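Local coordinates for peptidase M16 domain protein (Alicyclobacillus acidocaldarius subsp. acidocaldarius DSM 446, PDB 4XEA) that is a putative metallopeptidase of the M16 family, probably hydrolysing peptide bonds with a metal ion held in its amino-terminal half, at residues D145-M150 against M244-Q249. Numbering follows the deposited sequence.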
loop_
_atom_site.group_PDB
_atom_site.type_symbol
_atom_site.label_atom_id
_atom_site.label_comp_id
_atom_site.label_asym_id
_atom_site.label_seq_id
_atom_site.Cartn_x
_atom_site.Cartn_y
_atom_site.Cartn_z
ATOM N N ASP A 145 6.508 7.446 -15.038
ATOM C CA ASP A 145 7.383 7.092 -13.917
ATOM C C ASP A 145 8.417 6.081 -14.365
ATOM O O ASP A 145 9.613 6.244 -14.093
ATOM C CB ASP A 145 6.602 6.525 -12.736
ATOM C CG ASP A 145 5.573 7.491 -12.208
ATOM O OD1 ASP A 145 5.720 8.699 -12.478
ATOM O OD2 ASP A 145 4.623 7.050 -11.529
ATOM N N ARG A 146 7.952 5.048 -15.061
ATOM C CA ARG A 146 8.836 3.989 -15.517
ATOM C C ARG A 146 9.839 4.549 -16.538
ATOM O O ARG A 146 11.021 4.208 -16.514
ATOM C CB ARG A 146 8.047 2.809 -16.100
ATOM C CG ARG A 146 8.888 1.500 -16.138
ATOM C CD ARG A 146 8.821 0.755 -14.794
ATOM N NE ARG A 146 9.934 -0.184 -14.628
ATOM C CZ ARG A 146 10.305 -0.744 -13.465
ATOM N NH1 ARG A 146 9.654 -0.474 -12.331
ATOM N NH2 ARG A 146 11.333 -1.589 -13.431
ATOM N N ARG A 147 9.364 5.443 -17.390
ATOM C CA ARG A 147 10.216 6.094 -18.398
ATOM C C ARG A 147 11.380 6.922 -17.789
ATOM O O ARG A 147 12.509 6.747 -18.192
ATOM C CB ARG A 147 9.352 6.957 -19.335
ATOM C CG ARG A 147 10.066 7.468 -20.594
ATOM C CD ARG A 147 10.946 6.399 -21.240
ATOM N NE ARG A 147 11.528 6.881 -22.484
ATOM C CZ ARG A 147 10.901 6.905 -23.655
ATOM N NH1 ARG A 147 9.651 6.451 -23.769
ATOM N NH2 ARG A 147 11.530 7.396 -24.726
ATOM N N ALA A 148 11.103 7.778 -16.807
ATOM C CA ALA A 148 12.135 8.588 -16.143
ATOM C C ALA A 148 13.195 7.708 -15.484
ATOM O O ALA A 148 14.387 7.971 -15.585
ATOM C CB ALA A 148 11.503 9.480 -15.098
ATOM N N TYR A 149 12.716 6.674 -14.801
ATOM C CA TYR A 149 13.567 5.655 -14.183
ATOM C C TYR A 149 14.455 4.985 -15.225
ATOM O O TYR A 149 15.678 4.907 -15.052
ATOM C CB TYR A 149 12.668 4.635 -13.486
ATOM C CG TYR A 149 13.376 3.469 -12.891
ATOM C CD1 TYR A 149 13.252 2.207 -13.462
ATOM C CD2 TYR A 149 14.175 3.608 -11.794
ATOM C CE1 TYR A 149 13.890 1.105 -12.923
ATOM C CE2 TYR A 149 14.848 2.494 -11.241
ATOM C CZ TYR A 149 14.698 1.263 -11.811
ATOM O OH TYR A 149 15.326 0.155 -11.290
HETATM N N MSE A 150 13.864 4.544 -16.332
HETATM C CA MSE A 150 14.666 3.831 -17.335
HETATM C C MSE A 150 15.665 4.775 -18.023
HETATM O O MSE A 150 16.764 4.348 -18.344
HETATM C CB MSE A 150 13.804 3.047 -18.353
HETATM C CG MSE A 150 13.147 1.738 -17.758
HETATM SE SE MSE A 150 14.297 0.523 -16.744
HETATM C CE MSE A 150 15.792 0.467 -18.024
HETATM N N MSE A 244 14.223 15.152 -21.085
HETATM C CA MSE A 244 13.387 14.868 -22.211
HETATM C C MSE A 244 11.992 15.383 -21.902
HETATM O O MSE A 244 11.677 15.684 -20.749
HETATM C CB MSE A 244 13.399 13.370 -22.482
HETATM C CG MSE A 244 12.888 12.547 -21.329
HETATM SE SE MSE A 244 12.244 10.822 -21.947
HETATM C CE MSE A 244 11.282 11.272 -23.590
ATOM N N HIS A 245 11.203 15.524 -22.955
ATOM C CA HIS A 245 9.826 15.962 -22.842
ATOM C C HIS A 245 8.892 14.757 -22.983
ATOM O O HIS A 245 9.137 13.847 -23.783
ATOM C CB HIS A 245 9.507 17.012 -23.891
ATOM C CG HIS A 245 10.131 18.346 -23.616
ATOM N ND1 HIS A 245 11.336 18.725 -24.159
ATOM C CD2 HIS A 245 9.716 19.391 -22.858
ATOM C CE1 HIS A 245 11.635 19.947 -23.758
ATOM N NE2 HIS A 245 10.667 20.376 -22.969
ATOM N N PHE A 246 7.828 14.779 -22.188
ATOM C CA PHE A 246 6.854 13.681 -22.132
ATOM C C PHE A 246 5.505 14.274 -21.714
ATOM O O PHE A 246 5.484 15.275 -20.986
ATOM C CB PHE A 246 7.323 12.631 -21.119
ATOM C CG PHE A 246 7.069 11.195 -21.541
ATOM C CD1 PHE A 246 7.630 10.686 -22.711
ATOM C CD2 PHE A 246 6.291 10.348 -20.756
ATOM C CE1 PHE A 246 7.410 9.351 -23.098
ATOM C CE2 PHE A 246 6.059 9.009 -21.133
ATOM C CZ PHE A 246 6.623 8.512 -22.303
ATOM N N PRO A 247 4.380 13.697 -22.205
ATOM C CA PRO A 247 3.029 14.069 -21.725
ATOM C C PRO A 247 2.827 13.807 -20.223
ATOM O O PRO A 247 2.253 12.787 -19.833
ATOM C CB PRO A 247 2.122 13.183 -22.577
ATOM C CG PRO A 247 2.838 13.097 -23.875
ATOM C CD PRO A 247 4.288 12.914 -23.457
ATOM N N VAL A 248 3.360 14.710 -19.401
ATOM C CA VAL A 248 3.294 14.647 -17.927
ATOM C C VAL A 248 2.753 16.010 -17.612
ATOM O O VAL A 248 2.916 16.926 -18.408
ATOM C CB VAL A 248 4.663 14.519 -17.225
ATOM C CG1 VAL A 248 5.201 13.103 -17.281
ATOM C CG2 VAL A 248 5.678 15.528 -17.794
ATOM N N GLN A 249 2.098 16.158 -16.475
ATOM C CA GLN A 249 1.493 17.432 -16.147
ATOM C C GLN A 249 2.366 18.271 -15.220
ATOM O O GLN A 249 2.168 19.477 -15.103
ATOM C CB GLN A 249 0.067 17.236 -15.617
ATOM C CG GLN A 249 -0.971 16.882 -16.731
ATOM C CD GLN A 249 -0.853 17.755 -18.005
ATOM O OE1 GLN A 249 -1.336 18.890 -18.053
ATOM N NE2 GLN A 249 -0.215 17.206 -19.041
#
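R147 leaves its helix with CG anti to the backbone N (chi1 -168°) and bends at chi2 (42°), which sets its CG over the F246 ring and carries its guanidinium on to M244. On the strand, the first torsion of M244 sets CG between backbone N and carbonyl carbon, and a bend at chi3 turns the methyl CE over one face of that guanidinium. CG of R147 sits above a face of the F246 ring, offset toward the rim, in a CH-pi contact 4.2 Å from the ring centroid; phenylalanine suits the place by offering CG a flat apolar face. Farther out, NH1 approaches CE1 of F246 at 3.7 Å, but the two planes are 64° apart, so the groups meet obliquely and do not stack. The selenium of M244, a selenomethionine, lies 4.0 Å from NE of R147; its flexible, unbranched chain lets CE lie over the guanidinium. Arginine suits its place because CG gives the aromatic face an aliphatic partner while the polar end is bound from its own side of the contact: NE forms a salt bridge with E151 on the same helix, and NH1 a hydrogen bond to the carbonyl oxygen of N141, just before it. Shortening R147 to an alanine is likely to uncover the ring face that CG covers and to take from E151 this charge partner. M244 and F246, alternate residues of strand 241-246, outermost of its sheet within this chain, thus pack against helix 144-156 where the two related halves of an M16 peptidase meet.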